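Local coordinates for protein endoglucanase (Ganoderma lucidum, PDB 5D8Z) that probably cleaves internal beta-1,4-glucosidic bonds in cellulose and related glucans, as an endoglucanase of glycoside hydrolase family 5, at residues G134-N137 against Q138-A141; V220-P223 against D224-T228; Y237-S240 against D241-T245; V293-Q296 against N297-D301. All coordinates share one frame; numbering follows the deposited sequence.

Contact 1: G134-N137 against Q138-A141; sequences GPTN and QDFA
Thr136 and Asp139 each use a side chain to grip the other's backbone, while Asn137 and Gln138 between them begin the first turn of helix 137-149. The hydroxyl of Thr136 sits between its own N and carbonyl carbon (chi1 64°), a position that lets OG1 face the start of the helix and accept a straight bond from Asp139 N at 3.2 Å; Gln138 N gives the same oxygen a weaker, bent bond. Threonine suits an N-cap because its short side chain can stand in for the missing carbonyl of an earlier turn. Next to it, Asn137 builds the first turn through its backbone: its O receives Ala141 N at 2.8 Å and lies 3.5 Å from Phe140 CB, while its side-chain amide turns to a weak bond with Ser177 of helix 171-187. The chain of Gln138, bent at chi2, folds back beside the Thr136 hydroxyl. In return for the cap, Asp139 OD2 takes the N-H of Thr136 at 3.1 Å, almost in line with the hydrogen but from the anti side and 34° out of the carboxylate plane. The CB atoms of Asp139 and Pro135 lie 3.9 Å apart, so the aspartate's stem also rests on the proline that leads into the helix. Were Asp139 an alanine, the N-H of Thr136 would probably lose this acceptor and the entry to the helix be less firmly held. Phe140 N closes the turn on Thr136 O at 3.0 Å. The reciprocal pair is a capping box, here at the start of an outer helix of the TIM barrel.

Contact 2: V220-P223 against D224-T228; sequences VTNP and DGSVT
The peptide group ending in Asn222 O is approached from two directions: Gly225 N comes from above its plane, 57° out of it, at 3.2 Å from Asn222 O, whereas Thr221 OG1 lies nearer the plane, tilted 16°, and donates to the same oxygen at 2.7 Å. The first bond closes a type I beta turn from Asn222 to Gly225. Asn222 N in turn donates to Ser226 O at 2.9 Å, giving the bonding pattern of a classic G1 beta bulge, with Gly225 in the bulge position. Its positive phi of 98° would press a CB against the preceding carbonyl oxygen, hence a glycine. Pro223 suits the second place of the turn, since its ring holds phi near the value needed there and the position calls for no N-H. The side chain of Asn222 lies by Ser226 and Thr228. With a valine in place of Thr221, Asn222 O is likely to be left without one of its two donors here. Outside the turn, Gln179 of helix 171-187 donates to Thr221 O, and Pro223 touches Arg186, tying the loop to that helix. Beyond the bulge, Val227 CG1 rests 3.8 Å from Val220 O.

Contact 3: Y237-S240 against D241-T245; sequences YLDS and DNSGT. With BGC (beta-D-glucopyranose), chain C; BGC (beta-D-glucopyranose), chain B.
The backbone N-H of Tyr237 gives the side-chain OD1 of Asn242 a 2.8 Å bond. The tyrosine CB lies 3.6 Å from the same OD1. Further out, CG and CD1 pass beside the bare CA of Gly244, with CD1 at 3.7 Å; a CB there would run into the ring, and the residue's positive phi (64°) also suits glycine. On the other flank, Tyr237 CD2 lies near O6 of the chain C glucose and Asn242 O, and Tyr237 CE2 approaches C6 of that glucose at 3.6 Å, while Ser243 O stands over one face of the ring, offset toward its rim. The hydroxyl at the tip, OH, is hydrogen-bonded to Glu276, another residue of the glycan pocket.

The loop carrying these partners is shaped by Asp239. Its OD1 takes Gly244 N at 3.0 Å on the syn side, and its OD2 accepts from His246. Asn242 N bonds back to Asp239 O, closing a type I turn. Asp241 O accepts a hydrogen bond from O2 of the chain B glucose at 3.0 Å. The loop thus forms one wall of a sugar-binding cleft at the carboxyl end of strand 230-235, where TIM-barrel enzymes carry their active sites.

Contact 4: V293-Q296 against N297-D301; sequences VAYQ and NANSD
Backbone bonds come first: Asn297 N reaches Val293 O, Ala298 N reaches Ala294 O at 3.0 Å, and Asn299 N reaches Tyr295 O, the ordinary i to i+4 pattern of the final turns of helix 283-298. Asn299 is where the chain leaves helical angles, and its N also makes a weak bond to Gln296 O, one residue nearer.

Two asparagine amides add a second class, side chain to backbone. Asn297 ND2 comes back to Val293 O at 3.0 Å, from above the carbonyl plane, and this oxygen is gripped from opposite faces by ND2 and N of Asn297. Tyr295 O also takes a second bond, from Asn299 ND2 at 3.0 Å, here straighter (165°) and with the oxygen close to the plane of the amide. Asparagine serves well here, its stem being just long enough to fold back on a carbonyl one turn earlier. This helix belongs to the beta-alpha-beta unit of strand 272-277, helix 283-298 and strand 303-312 in the TIM barrel, and Val293 and Gln296 both touch Tyr306 of the last strand.

The third kind of contact is amide against ring. With CG anti to the backbone N (chi1 -172°), Tyr295 sends its ring beneath the Asn299 amide, whose plane is only 20° from that of the ring. Asn299 ND2 stands 3.3 Å above the ring plane, toward the rim, and comes within 3.4 Å of Tyr295 CE2. Tyr295 also packs on Trp258 and Ala259 of helix 254-267. The other end of the amide, Asn299 OD1, accepts from Arg266 of that helix, which is salt-bridged to Asp301 OD1.

From the N terminus, the four contacts follow in series, none nested in or crossing another; contacts 2 and 3 close turns, while contacts 1 and 4 hold a helix start and a helix end. Contact 1 ends the loop after strand 128-129 and starts helix 137-149. Contact 2 folds the loop between helix 213-218 and strand 230-235, and contact 3 shapes the loop that leaves the same strand, so the two bracket it, their centres about 34 Å apart. Contact 4 finishes helix 283-298 before the last barrel strand, 303-312. Contacts 3 and 4 come within about 7 Å at their nearest atoms, whereas contacts 1 and 4 lie on opposite sides of the chain's centre. Contact 3 supplies four of the seven residues of the sugar pocket.

Contact 1: G134-N137 against Q138-A141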
loop_
_atom_site.group_PDB
_atom_site.type_symbol
_atom_site.label_atom_id
_atom_site.label_comp_id
_atom_site.label_asym_id
_atom_site.label_seq_id
_atom_site.Cartn_x
_atom_site.Cartn_y
_atom_site.Cartn_z
ATOM N N GLY A 134 -13.012 -0.914 -18.591
ATOM C CA GLY A 134 -12.491 -2.229 -18.236
ATOM C C GLY A 134 -13.554 -3.081 -17.571
ATOM O O GLY A 134 -14.708 -3.030 -17.952
ATOM N N PRO A 135 -13.161 -3.867 -16.561
ATOM C CA PRO A 135 -14.105 -4.584 -15.720
ATOM C C PRO A 135 -15.073 -3.665 -15.006
ATOM O O PRO A 135 -14.747 -2.535 -14.703
ATOM C CB PRO A 135 -13.223 -5.275 -14.693
ATOM C CG PRO A 135 -11.868 -5.309 -15.292
ATOM C CD PRO A 135 -11.772 -4.095 -16.148
ATOM N N THR A 136 -16.253 -4.175 -14.714
ATOM C CA THR A 136 -17.281 -3.367 -14.121
ATOM C C THR A 136 -17.058 -3.325 -12.649
ATOM O O THR A 136 -16.340 -4.147 -12.073
ATOM C CB THR A 136 -18.686 -3.933 -14.367
ATOM O OG1 THR A 136 -18.802 -5.199 -13.739
ATOM C CG2 THR A 136 -18.936 -4.134 -15.839
ATOM N N ASN A 137 -17.714 -2.351 -12.040
ATOM C CA ASN A 137 -17.686 -2.202 -10.614
ATOM C C ASN A 137 -18.064 -3.496 -9.924
ATOM O O ASN A 137 -17.549 -3.769 -8.840
ATOM C CB ASN A 137 -18.600 -1.056 -10.183
ATOM C CG ASN A 137 -18.070 0.311 -10.601
ATOM O OD1 ASN A 137 -18.744 1.323 -10.407
ATOM N ND2 ASN A 137 -16.867 0.356 -11.174
ATOM N N GLN A 138 -18.936 -4.293 -10.547
ATOM C CA GLN A 138 -19.337 -5.597 -9.991
ATOM C C GLN A 138 -18.266 -6.676 -10.085
ATOM O O GLN A 138 -18.036 -7.388 -9.114
ATOM C CB GLN A 138 -20.594 -6.146 -10.677
ATOM C CG GLN A 138 -21.874 -5.469 -10.239
ATOM C CD GLN A 138 -22.063 -4.130 -10.924
ATOM O OE1 GLN A 138 -21.995 -4.022 -12.154
ATOM N NE2 GLN A 138 -22.276 -3.109 -10.135
ATOM N N ASP A 139 -17.673 -6.832 -11.270
ATOM C CA ASP A 139 -16.520 -7.715 -11.457
ATOM C C ASP A 139 -15.537 -7.408 -10.287
ATOM O O ASP A 139 -15.090 -8.281 -9.568
ATOM C CB ASP A 139 -15.845 -7.488 -12.859
ATOM C CG ASP A 139 -16.746 -7.896 -14.090
ATOM O OD1 ASP A 139 -17.528 -8.866 -14.004
ATOM O OD2 ASP A 139 -16.653 -7.256 -15.171
ATOM N N PHE A 140 -15.276 -6.135 -10.067
ATOM C CA PHE A 140 -14.322 -5.706 -9.061
ATOM C C PHE A 140 -14.778 -5.975 -7.615
ATOM O O PHE A 140 -14.011 -6.420 -6.759
ATOM C CB PHE A 140 -14.106 -4.217 -9.261
ATOM C CG PHE A 140 -13.097 -3.610 -8.353
ATOM C CD1 PHE A 140 -11.862 -4.212 -8.154
ATOM C CD2 PHE A 140 -13.340 -2.393 -7.774
ATOM C CE1 PHE A 140 -10.902 -3.620 -7.357
ATOM C CE2 PHE A 140 -12.398 -1.801 -6.965
ATOM C CZ PHE A 140 -11.174 -2.415 -6.750
ATOM N N ALA A 141 -16.040 -5.663 -7.363
ATOM C CA ALA A 141 -16.653 -5.806 -6.058
ATOM C C ALA A 141 -16.613 -7.254 -5.627
ATOM O O ALA A 141 -16.258 -7.582 -4.503
ATOM C CB ALA A 141 -18.075 -5.324 -6.146
#

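Contact 2: V220-P223 against D224-T228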
loop_
_atom_site.group_PDB
_atom_site.type_symbol
_atom_site.label_atom_id
_atom_site.label_comp_id
_atom_site.label_asym_id
_atom_site.label_seq_id
_atom_site.Cartn_x
_atom_site.Cartn_y
_atom_site.Cartn_z
ATOM N N VAL A 220 -17.697 8.547 0.021
ATOM C CA VAL A 220 -17.728 7.096 0.164
ATOM C C VAL A 220 -18.040 6.725 1.604
ATOM O O VAL A 220 -17.367 7.171 2.510
ATOM C CB VAL A 220 -16.358 6.503 -0.236
ATOM C CG1 VAL A 220 -16.170 5.076 0.259
ATOM C CG2 VAL A 220 -16.192 6.583 -1.726
ATOM N N THR A 221 -19.003 5.861 1.828
ATOM C CA THR A 221 -19.392 5.580 3.182
ATOM C C THR A 221 -19.655 4.101 3.330
ATOM O O THR A 221 -19.874 3.411 2.327
ATOM C CB THR A 221 -20.668 6.409 3.605
ATOM O OG1 THR A 221 -21.855 5.627 3.454
ATOM C CG2 THR A 221 -20.839 7.696 2.784
ATOM N N ASN A 222 -19.638 3.641 4.590
ATOM C CA ASN A 222 -19.955 2.256 4.955
ATOM C C ASN A 222 -21.435 2.109 4.708
ATOM O O ASN A 222 -22.108 3.120 4.469
ATOM C CB ASN A 222 -19.683 2.005 6.453
ATOM C CG ASN A 222 -18.225 2.205 6.857
ATOM O OD1 ASN A 222 -17.900 3.089 7.650
ATOM N ND2 ASN A 222 -17.354 1.370 6.337
ATOM N N PRO A 223 -21.975 0.883 4.820
ATOM C CA PRO A 223 -23.426 0.703 4.645
ATOM C C PRO A 223 -24.290 1.558 5.600
ATOM O O PRO A 223 -25.281 2.145 5.165
ATOM C CB PRO A 223 -23.646 -0.798 4.908
ATOM C CG PRO A 223 -22.313 -1.423 4.728
ATOM C CD PRO A 223 -21.321 -0.379 5.179
ATOM N N ASP A 224 -23.913 1.655 6.872
ATOM C CA ASP A 224 -24.713 2.423 7.832
ATOM C C ASP A 224 -24.635 3.953 7.675
ATOM O O ASP A 224 -25.259 4.655 8.454
ATOM C CB ASP A 224 -24.349 2.035 9.279
ATOM C CG ASP A 224 -22.942 2.491 9.687
ATOM O OD1 ASP A 224 -22.372 3.397 9.006
ATOM O OD2 ASP A 224 -22.417 1.922 10.686
ATOM N N GLY A 225 -23.874 4.476 6.712
ATOM C CA GLY A 225 -23.763 5.948 6.526
ATOM C C GLY A 225 -22.537 6.656 7.141
ATOM O O GLY A 225 -22.290 7.827 6.873
ATOM N N SER A 226 -21.755 5.939 7.940
ATOM C CA SER A 226 -20.518 6.454 8.520
ATOM C C SER A 226 -19.271 6.406 7.576
ATOM O O SER A 226 -19.241 5.667 6.598
ATOM C CB SER A 226 -20.230 5.635 9.775
ATOM O OG SER A 226 -20.434 4.263 9.473
ATOM N N VAL A 227 -18.260 7.214 7.915
ATOM C CA VAL A 227 -16.914 7.100 7.363
ATOM C C VAL A 227 -15.923 6.417 8.324
ATOM O O VAL A 227 -14.749 6.303 8.027
ATOM C CB VAL A 227 -16.326 8.457 6.977
ATOM C CG1 VAL A 227 -17.083 9.048 5.804
ATOM C CG2 VAL A 227 -16.329 9.404 8.158
ATOM N N THR A 228 -16.391 5.947 9.468
ATOM C CA THR A 228 -15.515 5.263 10.389
ATOM C C THR A 228 -14.619 4.286 9.645
ATOM O O THR A 228 -15.091 3.454 8.860
ATOM C CB THR A 228 -16.332 4.495 11.428
ATOM O OG1 THR A 228 -17.106 5.444 12.153
ATOM C CG2 THR A 228 -15.427 3.692 12.381
#

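Contact 3: Y237-S240 against D241-T245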
loop_
_atom_site.group_PDB
_atom_site.type_symbol
_atom_site.label_atom_id
_atom_site.label_comp_id
_atom_site.label_asym_id
_atom_site.label_seq_id
_atom_site.Cartn_x
_atom_site.Cartn_y
_atom_site.Cartn_z
ATOM N N TYR A 237 7.033 10.276 -3.074
ATOM C CA TYR A 237 8.453 9.960 -3.173
ATOM C C TYR A 237 9.223 11.257 -3.094
ATOM O O TYR A 237 8.621 12.310 -3.180
ATOM C CB TYR A 237 8.711 9.222 -4.477
ATOM C CG TYR A 237 8.186 7.812 -4.407
ATOM C CD1 TYR A 237 8.930 6.812 -3.792
ATOM C CD2 TYR A 237 6.942 7.476 -4.913
ATOM C CE1 TYR A 237 8.480 5.517 -3.734
ATOM C CE2 TYR A 237 6.477 6.180 -4.831
ATOM C CZ TYR A 237 7.252 5.211 -4.242
ATOM O OH TYR A 237 6.807 3.924 -4.144
ATOM N N LEU A 238 10.541 11.190 -2.935
ATOM C CA LEU A 238 11.322 12.378 -2.621
ATOM C C LEU A 238 12.182 12.895 -3.774
ATOM O O LEU A 238 13.053 13.744 -3.571
ATOM C CB LEU A 238 12.175 12.108 -1.375
ATOM C CG LEU A 238 11.376 12.151 -0.051
ATOM C CD1 LEU A 238 10.590 10.867 0.164
ATOM C CD2 LEU A 238 12.231 12.413 1.181
ATOM N N ASP A 239 11.932 12.411 -4.988
ATOM C CA ASP A 239 12.762 12.790 -6.134
ATOM C C ASP A 239 12.030 13.826 -6.952
ATOM O O ASP A 239 10.839 14.036 -6.735
ATOM C CB ASP A 239 13.169 11.581 -6.979
ATOM C CG ASP A 239 12.004 10.690 -7.351
ATOM O OD1 ASP A 239 11.055 10.560 -6.551
ATOM O OD2 ASP A 239 12.056 10.078 -8.441
ATOM N N SER A 240 12.743 14.492 -7.864
ATOM C CA SER A 240 12.197 15.681 -8.538
ATOM C C SER A 240 10.854 15.409 -9.201
ATOM O O SER A 240 9.918 16.224 -9.080
ATOM C CB SER A 240 13.191 16.252 -9.557
ATOM O OG SER A 240 13.871 15.225 -10.260
ATOM N N ASP A 241 10.742 14.243 -9.846
ATOM C CA ASP A 241 9.560 13.907 -10.668
ATOM C C ASP A 241 8.512 12.998 -9.993
ATOM O O ASP A 241 7.665 12.423 -10.678
ATOM C CB ASP A 241 10.020 13.294 -12.001
ATOM C CG ASP A 241 10.613 11.909 -11.843
ATOM O OD1 ASP A 241 11.175 11.626 -10.760
ATOM O OD2 ASP A 241 10.521 11.108 -12.802
ATOM N N ASN A 242 8.555 12.920 -8.663
ATOM C CA ASN A 242 7.754 11.979 -7.838
ATOM C C ASN A 242 7.731 10.494 -8.287
ATOM O O ASN A 242 6.821 9.756 -7.924
ATOM C CB ASN A 242 6.317 12.486 -7.639
ATOM C CG ASN A 242 5.632 11.865 -6.406
ATOM O OD1 ASN A 242 6.254 11.681 -5.349
ATOM N ND2 ASN A 242 4.344 11.548 -6.530
ATOM N N SER A 243 8.735 10.044 -9.039
ATOM C CA SER A 243 8.687 8.701 -9.617
ATOM C C SER A 243 9.147 7.632 -8.623
ATOM O O SER A 243 8.632 6.527 -8.626
ATOM C CB SER A 243 9.519 8.643 -10.909
ATOM O OG SER A 243 10.899 8.919 -10.671
ATOM N N GLY A 244 10.089 7.974 -7.755
ATOM C CA GLY A 244 10.820 6.985 -6.992
ATOM C C GLY A 244 11.644 6.096 -7.900
ATOM O O GLY A 244 11.648 4.878 -7.758
ATOM N N THR A 245 12.316 6.702 -8.869
ATOM C CA THR A 245 13.280 5.979 -9.696
ATOM C C THR A 245 14.681 6.525 -9.515
ATOM O O THR A 245 15.623 5.907 -9.954
ATOM C CB THR A 245 12.902 6.044 -11.186
ATOM O OG1 THR A 245 12.875 7.413 -11.630
ATOM C CG2 THR A 245 11.539 5.409 -11.406
HETATM C C2 BGC C . 6.248 5.164 -11.582
HETATM C C3 BGC C . 5.999 4.118 -10.473
HETATM C C4 BGC C . 5.763 4.744 -9.110
HETATM C C5 BGC C . 4.742 5.896 -9.207
HETATM C C6 BGC C . 4.689 6.703 -7.912
HETATM C C1 BGC C . 5.307 6.397 -11.560
HETATM O O2 BGC C . 6.121 4.497 -12.842
HETATM O O3 BGC C . 7.116 3.224 -10.286
HETATM O O4 BGC C . 5.421 3.661 -8.211
HETATM O O5 BGC C . 5.059 6.859 -10.227
HETATM O O6 BGC C . 5.116 8.055 -8.105
HETATM C C2 BGC B . 4.656 11.063 -12.215
HETATM C C3 BGC B . 5.022 9.679 -11.642
HETATM C C4 BGC B . 5.086 8.595 -12.742
HETATM C C5 BGC B . 5.661 9.113 -14.094
HETATM C C6 BGC B . 5.199 8.270 -15.280
HETATM C C1 BGC B . 5.574 11.411 -13.390
HETATM O O1 BGC B . 5.329 12.742 -13.866
HETATM O O2 BGC B . 4.747 12.065 -11.197
HETATM O O3 BGC B . 4.085 9.306 -10.604
HETATM O O4 BGC B . 5.902 7.486 -12.297
HETATM O O5 BGC B . 5.335 10.473 -14.441
HETATM O O6 BGC B . 5.529 8.980 -16.477
#

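Contact 4: V293-Q296 against N297-D301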
loop_
_atom_site.group_PDB
_atom_site.type_symbol
_atom_site.label_atom_id
_atom_site.label_comp_id
_atom_site.label_asym_id
_atom_site.label_seq_id
_atom_site.Cartn_x
_atom_site.Cartn_y
_atom_site.Cartn_z
ATOM N N VAL A 293 9.434 12.454 8.001
ATOM C CA VAL A 293 8.933 11.528 9.014
ATOM C C VAL A 293 8.701 12.254 10.330
ATOM O O VAL A 293 7.750 11.936 11.065
ATOM C CB VAL A 293 9.915 10.362 9.237
ATOM C CG1 VAL A 293 9.484 9.483 10.406
ATOM C CG2 VAL A 293 10.032 9.522 7.963
ATOM N N ALA A 294 9.576 13.224 10.626
ATOM C CA ALA A 294 9.408 14.080 11.804
ATOM C C ALA A 294 8.086 14.851 11.707
ATOM O O ALA A 294 7.267 14.832 12.642
ATOM C CB ALA A 294 10.588 15.026 11.929
ATOM N N TYR A 295 7.874 15.500 10.564
ATOM C CA TYR A 295 6.585 16.164 10.251
ATOM C C TYR A 295 5.374 15.234 10.343
ATOM O O TYR A 295 4.369 15.564 10.973
ATOM C CB TYR A 295 6.599 16.786 8.860
ATOM C CG TYR A 295 5.375 17.634 8.617
ATOM C CD1 TYR A 295 5.384 19.016 8.879
ATOM C CD2 TYR A 295 4.196 17.070 8.132
ATOM C CE1 TYR A 295 4.258 19.790 8.671
ATOM C CE2 TYR A 295 3.065 17.838 7.930
ATOM C CZ TYR A 295 3.097 19.199 8.206
ATOM O OH TYR A 295 1.967 19.951 7.991
ATOM N N GLN A 296 5.455 14.081 9.700
ATOM C CA GLN A 296 4.362 13.132 9.784
ATOM C C GLN A 296 4.010 12.753 11.200
ATOM O O GLN A 296 2.844 12.691 11.507
ATOM C CB GLN A 296 4.651 11.887 8.971
ATOM C CG GLN A 296 4.455 12.134 7.496
ATOM C CD GLN A 296 4.724 10.901 6.682
ATOM O OE1 GLN A 296 5.468 10.012 7.100
ATOM N NE2 GLN A 296 4.124 10.839 5.502
ATOM N N ASN A 297 4.993 12.532 12.072
ATOM C CA ASN A 297 4.701 12.221 13.501
ATOM C C ASN A 297 4.065 13.385 14.211
ATOM O O ASN A 297 3.157 13.202 15.011
ATOM C CB ASN A 297 5.951 11.830 14.278
ATOM C CG ASN A 297 6.284 10.361 14.149
ATOM O OD1 ASN A 297 5.688 9.499 14.812
ATOM N ND2 ASN A 297 7.252 10.063 13.302
ATOM N N ALA A 298 4.565 14.586 13.933
ATOM C CA ALA A 298 3.974 15.796 14.492
ATOM C C ALA A 298 2.475 15.893 14.169
ATOM O O ALA A 298 1.703 16.375 14.986
ATOM C CB ALA A 298 4.699 17.027 13.966
ATOM N N ASN A 299 2.067 15.419 12.987
ATOM C CA ASN A 299 0.662 15.422 12.609
ATOM C C ASN A 299 -0.024 14.098 12.712
ATOM O O ASN A 299 -0.891 13.791 11.915
ATOM C CB ASN A 299 0.516 15.946 11.200
ATOM C CG ASN A 299 0.891 17.402 11.100
ATOM O OD1 ASN A 299 0.009 18.267 10.985
ATOM N ND2 ASN A 299 2.200 17.690 11.181
ATOM N N SER A 300 0.327 13.336 13.739
ATOM C CA SER A 300 -0.297 12.036 14.004
ATOM C C SER A 300 -1.836 12.039 14.117
ATOM O O SER A 300 -2.434 11.000 14.027
ATOM C CB SER A 300 0.318 11.411 15.273
ATOM O OG SER A 300 -0.085 12.062 16.475
ATOM N N ASP A 301 -2.473 13.174 14.365
ATOM C CA ASP A 301 -3.946 13.228 14.354
ATOM C C ASP A 301 -4.542 12.954 12.941
ATOM O O ASP A 301 -5.498 12.217 12.806
ATOM C CB ASP A 301 -4.475 14.546 14.982
ATOM C CG ASP A 301 -4.073 15.805 14.198
ATOM O OD1 ASP A 301 -2.943 15.832 13.645
ATOM O OD2 ASP A 301 -4.886 16.772 14.132
#